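Local atomic coordinates of antigen MTB48, Mycobacterial protein (PDB entry 4WJ1), a protein that is exported by the mycobacterial ESX-1 type VII secretion system and is probably involved in DNA conjugation, at least in the recipient strain. Residues T25-P30 with Q167-G172; S200-D205 with K282-G287; K157-Q162 with Q215-F220; E68-A73 with E190-A195. One frame throughout, in Å; residues are numbered along the deposited sequence.

Contact 1 (T25-P30 with Q167-G172)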
loop_
_atom_site.group_PDB
_atom_site.type_symbol
_atom_site.label_atom_id
_atom_site.label_comp_id
_atom_site.label_asym_id
_atom_site.label_seq_id
_atom_site.Cartn_x
_atom_site.Cartn_y
_atom_site.Cartn_z
ATOM N N THR A 25 11.347 10.765 -3.817
ATOM C CA THR A 25 10.225 10.900 -2.912
ATOM C C THR A 25 8.999 10.236 -3.482
ATOM O O THR A 25 8.601 10.510 -4.606
ATOM C CB THR A 25 9.924 12.350 -2.627
ATOM O OG1 THR A 25 11.088 12.941 -2.058
ATOM C CG2 THR A 25 8.785 12.459 -1.627
ATOM N N ARG A 26 8.425 9.333 -2.703
ATOM C CA ARG A 26 7.157 8.716 -3.055
ATOM C C ARG A 26 6.040 9.720 -2.758
ATOM O O ARG A 26 6.012 10.296 -1.674
ATOM C CB ARG A 26 6.964 7.424 -2.269
ATOM C CG ARG A 26 5.675 6.706 -2.541
ATOM C CD ARG A 26 5.691 5.360 -1.865
ATOM N NE ARG A 26 5.945 5.463 -0.429
ATOM C CZ ARG A 26 4.981 5.599 0.480
ATOM N NH1 ARG A 26 3.712 5.666 0.093
ATOM N NH2 ARG A 26 5.274 5.676 1.772
ATOM N N PRO A 27 5.144 9.964 -3.731
ATOM C CA PRO A 27 4.050 10.917 -3.507
ATOM C C PRO A 27 3.193 10.513 -2.323
ATOM O O PRO A 27 3.039 9.313 -2.067
ATOM C CB PRO A 27 3.246 10.848 -4.808
ATOM C CG PRO A 27 4.238 10.394 -5.830
ATOM C CD PRO A 27 5.134 9.431 -5.105
ATOM N N GLU A 28 2.663 11.504 -1.616
ATOM C CA GLU A 28 1.756 11.277 -0.505
ATOM C C GLU A 28 0.590 10.386 -0.909
ATOM O O GLU A 28 -0.050 10.620 -1.929
ATOM C CB GLU A 28 1.235 12.610 0.025
ATOM C CG GLU A 28 2.027 13.155 1.199
ATOM C CD GLU A 28 1.791 12.357 2.470
ATOM O OE1 GLU A 28 0.604 12.160 2.833
ATOM O OE2 GLU A 28 2.790 11.924 3.097
ATOM N N GLY A 29 0.319 9.367 -0.096
ATOM C CA GLY A 29 -0.735 8.407 -0.372
ATOM C C GLY A 29 -2.155 8.879 -0.087
ATOM O O GLY A 29 -2.408 10.056 0.227
ATOM N N PRO A 30 -3.109 7.948 -0.218
ATOM C CA PRO A 30 -4.546 8.157 -0.028
ATOM C C PRO A 30 -4.884 8.813 1.293
ATOM O O PRO A 30 -4.211 8.572 2.293
ATOM C CB PRO A 30 -5.109 6.741 -0.075
ATOM C CG PRO A 30 -4.186 6.049 -1.019
ATOM C CD PRO A 30 -2.820 6.602 -0.740
ATOM N N GLN A 167 -2.389 3.195 -7.507
ATOM C CA GLN A 167 -1.774 2.022 -8.081
ATOM C C GLN A 167 -0.769 2.464 -9.123
ATOM O O GLN A 167 0.382 2.041 -9.108
ATOM C CB GLN A 167 -2.818 1.093 -8.703
ATOM C CG GLN A 167 -2.269 0.274 -9.862
ATOM C CD GLN A 167 -2.972 -1.060 -10.031
ATOM O OE1 GLN A 167 -4.161 -1.200 -9.714
ATOM N NE2 GLN A 167 -2.228 -2.066 -10.504
ATOM N N SER A 168 -1.195 3.355 -10.008
ATOM C CA SER A 168 -0.309 3.808 -11.063
ATOM C C SER A 168 0.855 4.621 -10.481
ATOM O O SER A 168 1.933 4.661 -11.053
ATOM C CB SER A 168 -1.076 4.632 -12.091
ATOM O OG SER A 168 -1.001 5.991 -11.755
ATOM N N THR A 169 0.639 5.264 -9.339
ATOM C CA THR A 169 1.721 5.981 -8.682
ATOM C C THR A 169 2.826 5.036 -8.259
ATOM O O THR A 169 4.004 5.291 -8.506
ATOM C CB THR A 169 1.249 6.726 -7.437
ATOM O OG1 THR A 169 0.144 7.563 -7.769
ATOM C CG2 THR A 169 2.372 7.591 -6.920
ATOM N N LEU A 170 2.437 3.952 -7.596
ATOM C CA LEU A 170 3.401 2.996 -7.089
ATOM C C LEU A 170 4.089 2.241 -8.223
ATOM O O LEU A 170 5.280 1.991 -8.153
ATOM C CB LEU A 170 2.735 2.023 -6.131
ATOM C CG LEU A 170 2.276 2.701 -4.845
ATOM C CD1 LEU A 170 1.884 1.676 -3.808
ATOM C CD2 LEU A 170 3.324 3.675 -4.309
ATOM N N GLU A 171 3.354 1.900 -9.273
ATOM C CA GLU A 171 3.982 1.303 -10.449
ATOM C C GLU A 171 5.024 2.252 -11.018
ATOM O O GLU A 171 6.136 1.847 -11.364
ATOM C CB GLU A 171 2.937 0.982 -11.507
ATOM C CG GLU A 171 1.949 -0.063 -11.061
ATOM C CD GLU A 171 0.863 -0.275 -12.071
ATOM O OE1 GLU A 171 0.660 0.632 -12.911
ATOM O OE2 GLU A 171 0.222 -1.348 -12.027
ATOM N N GLY A 172 4.661 3.528 -11.100
ATOM C CA GLY A 172 5.584 4.549 -11.559
ATOM C C GLY A 172 6.774 4.648 -10.628
ATOM O O GLY A 172 7.927 4.750 -11.057
#
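R26 and P27 carry the extended chain of the loop between helix 12-22 and helix 40-96 past one turn of helix 154-178, with R26 CA 7.9 Å from L170 CA and P27 CA 7.5 Å from T169 CA. No hydrogen bond joins the two segments, and together they bury 128 Å², so the contact is small and apolar. On its outer side the proline ring of P27 presents its CG to the methyl of T169, CG to CG2 3.5 Å; CD of the same ring lies 3.8 Å from T169 CG2. T169 delivers that methyl by holding CG2 anti to its own backbone N, which keeps OG1 beside that nitrogen. On the inner side the aliphatic stem of R26 does the work: its CD lies 3.8 Å from L170 CD2, the two side chains passing at a slant. R26 runs straight through chi1 and chi2 and then bends at chi3 (56°), which turns the guanidinium off the leucine and allows its NH2 to form a salt bridge with D64 on helix 40-96. One residue along, the carbonyl oxygen of P27 is bound by the hydroxyl of Y166. L170 also reaches M206 and C210 of helix 187-230. This belongs to the EspB fold, in which PE and PPE regions of one chain pack into a single helical bundle; here the loop of the PE helical hairpin lies against a PPE helix.

Contact 2 (S200-D205 with K282-G287)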
loop_
_atom_site.group_PDB
_atom_site.type_symbol
_atom_site.label_atom_id
_atom_site.label_comp_id
_atom_site.label_asym_id
_atom_site.label_seq_id
_atom_site.Cartn_x
_atom_site.Cartn_y
_atom_site.Cartn_z
ATOM N N SER A 200 11.958 -2.751 -7.176
ATOM C CA SER A 200 11.154 -2.248 -8.281
ATOM C C SER A 200 9.929 -3.129 -8.550
ATOM O O SER A 200 8.828 -2.641 -8.746
ATOM C CB SER A 200 12.012 -2.141 -9.538
ATOM O OG SER A 200 11.212 -2.236 -10.694
ATOM N N THR A 201 10.123 -4.436 -8.550
ATOM C CA THR A 201 9.026 -5.345 -8.810
ATOM C C THR A 201 8.034 -5.326 -7.660
ATOM O O THR A 201 6.834 -5.492 -7.853
ATOM C CB THR A 201 9.565 -6.753 -9.053
ATOM O OG1 THR A 201 10.020 -6.812 -10.402
ATOM C CG2 THR A 201 8.510 -7.820 -8.865
ATOM N N TRP A 202 8.547 -5.104 -6.458
ATOM C CA TRP A 202 7.712 -5.132 -5.280
ATOM C C TRP A 202 6.795 -3.902 -5.255
ATOM O O TRP A 202 5.630 -3.990 -4.893
ATOM C CB TRP A 202 8.580 -5.197 -4.037
ATOM C CG TRP A 202 7.839 -5.072 -2.759
ATOM C CD1 TRP A 202 7.273 -6.075 -2.039
ATOM C CD2 TRP A 202 7.608 -3.868 -2.025
ATOM N NE1 TRP A 202 6.690 -5.571 -0.897
ATOM C CE2 TRP A 202 6.881 -4.214 -0.868
ATOM C CE3 TRP A 202 7.940 -2.527 -2.237
ATOM C CZ2 TRP A 202 6.490 -3.274 0.079
ATOM C CZ3 TRP A 202 7.548 -1.587 -1.295
ATOM C CH2 TRP A 202 6.832 -1.969 -0.148
ATOM N N TRP A 203 7.335 -2.762 -5.655
ATOM C CA TRP A 203 6.545 -1.554 -5.741
ATOM C C TRP A 203 5.377 -1.758 -6.697
ATOM O O TRP A 203 4.259 -1.357 -6.401
ATOM C CB TRP A 203 7.407 -0.380 -6.175
ATOM C CG TRP A 203 8.079 0.291 -5.029
ATOM C CD1 TRP A 203 9.411 0.492 -4.874
ATOM C CD2 TRP A 203 7.450 0.869 -3.870
ATOM N NE1 TRP A 203 9.664 1.152 -3.694
ATOM C CE2 TRP A 203 8.476 1.397 -3.059
ATOM C CE3 TRP A 203 6.117 0.999 -3.445
ATOM C CZ2 TRP A 203 8.218 2.037 -1.844
ATOM C CZ3 TRP A 203 5.865 1.623 -2.231
ATOM C CH2 TRP A 203 6.906 2.141 -1.450
ATOM N N ALA A 204 5.630 -2.408 -7.825
ATOM C CA ALA A 204 4.564 -2.724 -8.756
ATOM C C ALA A 204 3.532 -3.641 -8.106
ATOM O O ALA A 204 2.336 -3.495 -8.346
ATOM C CB ALA A 204 5.113 -3.354 -9.985
ATOM N N ASP A 205 3.985 -4.581 -7.285
ATOM C CA ASP A 205 3.051 -5.429 -6.536
ATOM C C ASP A 205 2.251 -4.586 -5.551
ATOM O O ASP A 205 1.053 -4.792 -5.375
ATOM C CB ASP A 205 3.786 -6.553 -5.792
ATOM C CG ASP A 205 4.536 -7.484 -6.737
ATOM O OD1 ASP A 205 4.252 -7.433 -7.954
ATOM O OD2 ASP A 205 5.403 -8.266 -6.272
ATOM N N LYS A 282 6.173 -7.725 3.018
ATOM C CA LYS A 282 7.223 -6.756 3.281
ATOM C C LYS A 282 8.079 -6.559 2.030
ATOM O O LYS A 282 8.124 -7.431 1.156
ATOM C CB LYS A 282 8.090 -7.232 4.450
ATOM C CG LYS A 282 9.025 -8.363 4.059
ATOM C CD LYS A 282 9.722 -9.013 5.251
ATOM C CE LYS A 282 10.762 -10.038 4.771
ATOM N NZ LYS A 282 11.787 -9.429 3.831
ATOM N N PRO A 283 8.769 -5.418 1.937
ATOM C CA PRO A 283 9.691 -5.198 0.816
ATOM C C PRO A 283 10.975 -6.027 0.930
ATOM O O PRO A 283 11.301 -6.529 2.005
ATOM C CB PRO A 283 10.004 -3.710 0.924
ATOM C CG PRO A 283 9.916 -3.439 2.383
ATOM C CD PRO A 283 8.736 -4.267 2.851
ATOM N N PRO A 284 11.705 -6.179 -0.180
ATOM C CA PRO A 284 12.985 -6.884 -0.066
ATOM C C PRO A 284 14.018 -5.977 0.589
ATOM O O PRO A 284 13.995 -4.758 0.386
ATOM C CB PRO A 284 13.354 -7.187 -1.518
ATOM C CG PRO A 284 12.748 -6.037 -2.273
ATOM C CD PRO A 284 11.438 -5.745 -1.564
ATOM N N SER A 285 14.903 -6.560 1.384
ATOM C CA SER A 285 15.951 -5.779 2.012
ATOM C C SER A 285 17.264 -6.178 1.372
ATOM O O SER A 285 17.612 -7.352 1.367
ATOM C CB SER A 285 15.979 -6.005 3.528
ATOM O OG SER A 285 14.728 -5.680 4.119
ATOM N N ILE A 286 17.978 -5.213 0.802
ATOM C CA ILE A 286 19.293 -5.504 0.240
ATOM C C ILE A 286 20.258 -5.870 1.358
ATOM O O ILE A 286 20.141 -5.376 2.483
ATOM C CB ILE A 286 19.860 -4.312 -0.544
ATOM C CG1 ILE A 286 21.048 -4.758 -1.393
ATOM C CG2 ILE A 286 20.258 -3.195 0.403
ATOM C CD1 ILE A 286 21.645 -3.668 -2.174
ATOM N N GLY A 287 21.210 -6.741 1.058
ATOM C CA GLY A 287 22.183 -7.140 2.051
ATOM C C GLY A 287 23.404 -6.249 2.049
ATOM O O GLY A 287 23.547 -5.351 2.874
#
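W202 and the proline pair P283–P284 make an aromatic–proline contact in which an extended segment beyond helix 248-272 lies against the first half of helix 187-230, both within the PPE region. The evidence is the position of the prolines relative to the indole. P283 CA sits over a face of the five-membered ring, 3.5 Å from its centroid and only 17° off the ring normal, which meets the criteria for a CH-pi interaction. P284 CD follows over the same face at 4.3 Å from that centroid and 28° off the normal, a longer contact. The six-membered half of the indole is covered too, since P283 CB comes within 3.6 Å of W202 CE2 and stays close as far as CH2. P284 adds its CD to W202 CB at 3.8 Å. With CG anti to its backbone N, W202 turns a broad face of the indole to the chain. The indole nitrogen NE1 is satisfied by a hydrogen bond to the carbonyl oxygen of G281, two residues before P283. Within the helix, W202 turns its CZ3 onto the ring face of W203, 3.4 Å above its plane. Around the contact, helix 40-96 touches W202 through T59 and P283 through E66, R198 and L199 of helix 187-230 touch P284, and H173 of helix 154-178 meets W203 edge-to-face.

Contact 3 (K157-Q162 with Q215-F220)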
loop_
_atom_site.group_PDB
_atom_site.type_symbol
_atom_site.label_atom_id
_atom_site.label_comp_id
_atom_site.label_asym_id
_atom_site.label_seq_id
_atom_site.Cartn_x
_atom_site.Cartn_y
_atom_site.Cartn_z
ATOM N N LYS A 157 -16.394 6.286 -1.307
ATOM C CA LYS A 157 -16.185 6.289 -2.751
ATOM C C LYS A 157 -14.945 7.096 -3.119
ATOM O O LYS A 157 -14.224 6.738 -4.036
ATOM C CB LYS A 157 -17.416 6.822 -3.481
ATOM C CG LYS A 157 -18.533 5.785 -3.579
ATOM C CD LYS A 157 -19.874 6.399 -3.943
ATOM C CE LYS A 157 -20.929 5.313 -4.124
ATOM N NZ LYS A 157 -22.322 5.862 -4.046
ATOM N N TYR A 158 -14.672 8.168 -2.390
ATOM C CA TYR A 158 -13.488 8.948 -2.691
ATOM C C TYR A 158 -12.216 8.165 -2.293
ATOM O O TYR A 158 -11.205 8.181 -2.993
ATOM C CB TYR A 158 -13.535 10.282 -1.978
ATOM C CG TYR A 158 -12.467 11.209 -2.455
ATOM C CD1 TYR A 158 -12.212 11.343 -3.809
ATOM C CD2 TYR A 158 -11.706 11.957 -1.557
ATOM C CE1 TYR A 158 -11.222 12.192 -4.265
ATOM C CE2 TYR A 158 -10.714 12.805 -2.002
ATOM C CZ TYR A 158 -10.482 12.924 -3.361
ATOM O OH TYR A 158 -9.500 13.775 -3.812
ATOM N N PHE A 159 -12.302 7.508 -1.142
ATOM C CA PHE A 159 -11.287 6.617 -0.629
ATOM C C PHE A 159 -10.983 5.573 -1.686
ATOM O O PHE A 159 -9.824 5.334 -2.021
ATOM C CB PHE A 159 -11.792 5.999 0.687
ATOM C CG PHE A 159 -10.993 4.798 1.194
ATOM C CD1 PHE A 159 -11.304 3.511 0.780
ATOM C CD2 PHE A 159 -10.002 4.961 2.156
ATOM C CE1 PHE A 159 -10.617 2.418 1.280
ATOM C CE2 PHE A 159 -9.305 3.874 2.656
ATOM C CZ PHE A 159 -9.609 2.598 2.214
ATOM N N ARG A 160 -12.039 4.986 -2.240
ATOM C CA ARG A 160 -11.884 3.993 -3.287
ATOM C C ARG A 160 -11.150 4.592 -4.480
ATOM O O ARG A 160 -10.200 4.015 -4.982
ATOM C CB ARG A 160 -13.243 3.442 -3.711
ATOM C CG ARG A 160 -13.186 2.339 -4.751
ATOM C CD ARG A 160 -13.242 2.887 -6.173
ATOM N NE ARG A 160 -14.260 3.922 -6.317
ATOM C CZ ARG A 160 -15.546 3.668 -6.539
ATOM N NH1 ARG A 160 -15.960 2.409 -6.629
ATOM N NH2 ARG A 160 -16.417 4.668 -6.661
ATOM N N ASP A 161 -11.593 5.753 -4.937
ATOM C CA ASP A 161 -10.938 6.411 -6.059
ATOM C C ASP A 161 -9.465 6.689 -5.760
ATOM O O ASP A 161 -8.605 6.529 -6.630
ATOM C CB ASP A 161 -11.646 7.724 -6.402
ATOM C CG ASP A 161 -13.052 7.521 -6.947
ATOM O OD1 ASP A 161 -13.419 6.386 -7.297
ATOM O OD2 ASP A 161 -13.793 8.518 -7.039
ATOM N N GLN A 162 -9.169 7.112 -4.535
ATOM C CA GLN A 162 -7.807 7.491 -4.203
ATOM C C GLN A 162 -6.851 6.300 -4.234
ATOM O O GLN A 162 -5.715 6.412 -4.673
ATOM C CB GLN A 162 -7.753 8.140 -2.828
ATOM C CG GLN A 162 -8.355 9.513 -2.742
ATOM C CD GLN A 162 -8.088 10.130 -1.406
ATOM O OE1 GLN A 162 -7.163 10.907 -1.266
ATOM N NE2 GLN A 162 -8.888 9.768 -0.399
ATOM N N GLN A 215 -10.813 -2.441 -5.235
ATOM C CA GLN A 215 -11.860 -3.382 -5.619
ATOM C C GLN A 215 -12.688 -3.761 -4.398
ATOM O O GLN A 215 -13.916 -3.835 -4.472
ATOM C CB GLN A 215 -11.276 -4.636 -6.281
ATOM C CG GLN A 215 -10.741 -4.403 -7.700
ATOM C CD GLN A 215 -10.060 -5.649 -8.309
ATOM O OE1 GLN A 215 -9.335 -6.390 -7.625
ATOM N NE2 GLN A 215 -10.288 -5.867 -9.606
ATOM N N GLU A 216 -12.017 -3.984 -3.272
ATOM C CA GLU A 216 -12.713 -4.303 -2.037
ATOM C C GLU A 216 -13.635 -3.148 -1.638
ATOM O O GLU A 216 -14.787 -3.366 -1.271
ATOM C CB GLU A 216 -11.716 -4.621 -0.922
ATOM C CG GLU A 216 -10.840 -5.867 -1.179
ATOM C CD GLU A 216 -11.660 -7.083 -1.614
ATOM O OE1 GLU A 216 -12.100 -7.849 -0.736
ATOM O OE2 GLU A 216 -11.866 -7.278 -2.833
ATOM N N ALA A 217 -13.134 -1.920 -1.738
ATOM C CA ALA A 217 -13.935 -0.743 -1.417
ATOM C C ALA A 217 -15.108 -0.610 -2.394
ATOM O O ALA A 217 -16.226 -0.284 -1.992
ATOM C CB ALA A 217 -13.071 0.526 -1.435
ATOM N N THR A 218 -14.844 -0.868 -3.671
ATOM C CA THR A 218 -15.889 -0.865 -4.684
ATOM C C THR A 218 -16.979 -1.864 -4.328
ATOM O O THR A 218 -18.171 -1.581 -4.422
ATOM C CB THR A 218 -15.324 -1.207 -6.065
ATOM O OG1 THR A 218 -14.516 -0.119 -6.534
ATOM C CG2 THR A 218 -16.452 -1.473 -7.058
ATOM N N THR A 219 -16.559 -3.043 -3.912
ATOM C CA THR A 219 -17.495 -4.077 -3.510
ATOM C C THR A 219 -18.391 -3.574 -2.383
ATOM O O THR A 219 -19.598 -3.790 -2.393
ATOM C CB THR A 219 -16.732 -5.335 -3.101
ATOM O OG1 THR A 219 -16.208 -5.933 -4.290
ATOM C CG2 THR A 219 -17.639 -6.334 -2.403
ATOM N N PHE A 220 -17.788 -2.860 -1.439
ATOM C CA PHE A 220 -18.507 -2.290 -0.316
ATOM C C PHE A 220 -19.487 -1.181 -0.751
ATOM O O PHE A 220 -20.672 -1.257 -0.452
ATOM C CB PHE A 220 -17.495 -1.764 0.699
ATOM C CG PHE A 220 -18.100 -1.034 1.861
ATOM C CD1 PHE A 220 -19.235 -1.506 2.487
ATOM C CD2 PHE A 220 -17.497 0.103 2.355
ATOM C CE1 PHE A 220 -19.768 -0.852 3.567
ATOM C CE2 PHE A 220 -18.031 0.763 3.439
ATOM C CZ PHE A 220 -19.173 0.283 4.043
#
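Apolar contact comes first, where R160 and A217 bring helices 154-178 and 187-230 together, their CA atoms 5.5 Å apart. The local axes approach to 8.8 Å and run nearly antiparallel, at 157°. A217 points its methyl at the other helix and meets R160 CB at 3.7 Å. The same methyl lies at the edge of the F159 ring, close to its plane, with CD1 4.1 Å from A217 CB. Polar contact follows at the end of R160. Its chain bends at chi2 and chi3, back toward its own helix, and this leaves NH1 facing T218 OG1, to which it donates at 2.9 Å. This bond is fairly straight (162°), and the oxygen lies within 2° of the guanidinium plane. T218 OG1 has a second partner in the carbonyl oxygen of A214, one turn earlier. R160 also forms a salt bridge within its own helix, NE to D161 OD1 at 2.8 Å, which meets the carboxylate from above its plane and probably offsets the arginine's charge. Two groups therefore hold the guanidinium. Beyond it, R160 also touches V221 and K157 pairs with D225, extending the seam between the two helices, while F159 reaches M50 of helix 40-96.

Contact 4 (E68-A73 with E190-A195)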
loop_
_atom_site.group_PDB
_atom_site.type_symbol
_atom_site.label_atom_id
_atom_site.label_comp_id
_atom_site.label_asym_id
_atom_site.label_seq_id
_atom_site.Cartn_x
_atom_site.Cartn_y
_atom_site.Cartn_z
ATOM N N GLU A 68 16.059 3.758 0.484
ATOM C CA GLU A 68 17.145 4.493 1.116
ATOM C C GLU A 68 18.334 3.590 1.421
ATOM O O GLU A 68 19.467 4.048 1.400
ATOM C CB GLU A 68 16.654 5.158 2.395
ATOM C CG GLU A 68 15.586 6.206 2.146
ATOM C CD GLU A 68 14.802 6.532 3.394
ATOM O OE1 GLU A 68 13.683 7.078 3.259
ATOM O OE2 GLU A 68 15.311 6.238 4.502
ATOM N N ARG A 69 18.070 2.318 1.708
ATOM C CA ARG A 69 19.142 1.384 2.021
ATOM C C ARG A 69 19.941 1.043 0.767
ATOM O O ARG A 69 21.170 0.994 0.807
ATOM C CB ARG A 69 18.590 0.115 2.671
ATOM C CG ARG A 69 17.921 0.379 4.004
ATOM C CD ARG A 69 17.532 -0.897 4.722
ATOM N NE ARG A 69 18.719 -1.645 5.098
ATOM C CZ ARG A 69 19.122 -2.762 4.502
ATOM N NH1 ARG A 69 18.416 -3.277 3.503
ATOM N NH2 ARG A 69 20.225 -3.369 4.917
ATOM N N ILE A 70 19.244 0.837 -0.346
ATOM C CA ILE A 70 19.911 0.607 -1.615
ATOM C C ILE A 70 20.764 1.815 -1.970
ATOM O O ILE A 70 21.901 1.664 -2.407
ATOM C CB ILE A 70 18.918 0.323 -2.747
ATOM C CG1 ILE A 70 18.167 -0.979 -2.464
ATOM C CG2 ILE A 70 19.635 0.263 -4.097
ATOM C CD1 ILE A 70 17.341 -1.453 -3.626
ATOM N N ALA A 71 20.231 3.012 -1.748
ATOM C CA ALA A 71 20.993 4.236 -2.012
ATOM C C ALA A 71 22.271 4.246 -1.197
ATOM O O ALA A 71 23.334 4.584 -1.693
ATOM C CB ALA A 71 20.171 5.479 -1.693
ATOM N N ALA A 72 22.151 3.880 0.070
ATOM C CA ALA A 72 23.275 3.943 0.972
ATOM C C ALA A 72 24.313 2.894 0.581
ATOM O O ALA A 72 25.515 3.141 0.652
ATOM C CB ALA A 72 22.812 3.747 2.405
ATOM N N ALA A 73 23.832 1.733 0.156
ATOM C CA ALA A 73 24.700 0.647 -0.269
ATOM C C ALA A 73 25.476 1.078 -1.502
ATOM O O ALA A 73 26.676 0.839 -1.608
ATOM C CB ALA A 73 23.893 -0.592 -0.546
ATOM N N GLU A 190 25.991 -6.277 -10.480
ATOM C CA GLU A 190 24.940 -7.252 -10.752
ATOM C C GLU A 190 24.088 -7.530 -9.519
ATOM O O GLU A 190 22.870 -7.649 -9.627
ATOM C CB GLU A 190 25.524 -8.552 -11.273
ATOM C CG GLU A 190 26.141 -8.433 -12.656
ATOM C CD GLU A 190 27.172 -9.520 -12.941
ATOM O OE1 GLU A 190 28.046 -9.282 -13.804
ATOM O OE2 GLU A 190 27.111 -10.603 -12.304
ATOM N N THR A 191 24.721 -7.621 -8.353
ATOM C CA THR A 191 24.001 -7.873 -7.112
ATOM C C THR A 191 23.035 -6.731 -6.828
ATOM O O THR A 191 21.881 -6.942 -6.450
ATOM C CB THR A 191 24.963 -8.036 -5.916
ATOM O OG1 THR A 191 25.785 -9.192 -6.111
ATOM C CG2 THR A 191 24.191 -8.197 -4.617
ATOM N N CYS A 192 23.519 -5.516 -7.024
ATOM C CA CYS A 192 22.733 -4.340 -6.726
ATOM C C CYS A 192 21.573 -4.204 -7.711
ATOM O O CYS A 192 20.444 -3.892 -7.313
ATOM C CB CYS A 192 23.617 -3.094 -6.745
ATOM S SG CYS A 192 22.776 -1.647 -6.097
ATOM N N ALA A 193 21.854 -4.457 -8.989
ATOM C CA ALA A 193 20.820 -4.458 -10.015
ATOM C C ALA A 193 19.723 -5.458 -9.662
ATOM O O ALA A 193 18.532 -5.200 -9.850
ATOM C CB ALA A 193 21.406 -4.774 -11.364
ATOM N N GLU A 194 20.135 -6.593 -9.126
ATOM C CA GLU A 194 19.201 -7.622 -8.699
ATOM C C GLU A 194 18.322 -7.133 -7.540
ATOM O O GLU A 194 17.111 -7.372 -7.513
ATOM C CB GLU A 194 19.967 -8.892 -8.307
ATOM C CG GLU A 194 19.072 -10.077 -8.005
ATOM C CD GLU A 194 18.159 -10.451 -9.164
ATOM O OE1 GLU A 194 18.518 -10.173 -10.329
ATOM O OE2 GLU A 194 17.073 -11.018 -8.907
ATOM N N ALA A 195 18.938 -6.433 -6.595
ATOM C CA ALA A 195 18.240 -5.941 -5.424
ATOM C C ALA A 195 17.221 -4.914 -5.879
ATOM O O ALA A 195 16.073 -4.885 -5.418
ATOM C CB ALA A 195 19.220 -5.336 -4.422
#
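I70 meets C192 and A195 inside the PE–PPE helical bundle, where helix 40-96 of the PE region lies beside helix 187-230 of the PPE region. The two segments run in roughly opposite directions, and I70 and C192 have the nearest CA atoms, 7.7 Å apart. Van der Waals contact, mostly between buried side chains, makes up the interface; no hydrogen bond crosses it, and only 119 Å² is covered. I70 reaches across with two branches. Its CG2, anti to the backbone N, turns to the thiol of C192, CG2 to SG 4.2 Å. The other branch, CG1, stands beside that nitrogen (chi1 -64°) and continues to CD1, which lies over A195. C192 in turn swings SG anti to its own nitrogen (chi1 -170°) and also touches W184, the tryptophan of a W-x-G sequence typical of this superfamily, in the turn before helix 187-230. Charged groups stay outside the contact: R69 forms a salt bridge with E66 and donates to the carbonyl oxygen of P117, and E194 pairs with R197. A third helix also packs here: C22 of helix 12-22 touches both I70 and A71, while Q196 and L199 extend the apolar patch around I70. At its far end, I70 CD1 rests 4.4 Å from A195 CB and 4.1 Å from the backbone oxygen A195 O.

How the contacts relate
Helix 187-230 connects contacts 2, 3 and 4, and helix 154-178 is shared by contacts 1 and 3, so the four sample successive levels of one long bundle. Contacts 3 and 4 are the farthest apart, with centres about 35 Å from each other. Contacts 2 and 4 are the closest, centres about 11 Å apart, and touch directly: I286 O lies 2.9 Å from R69 NH1, a probable hydrogen bond, and I286 CG1 packs 3.6 Å from A195 CB. Contacts 1 and 2 meet where R26 CD lies 3.5 Å from W203 CH2. Contacts 1 and 4 both join PE to PPE, whereas contacts 2 and 3 stay within the PPE region.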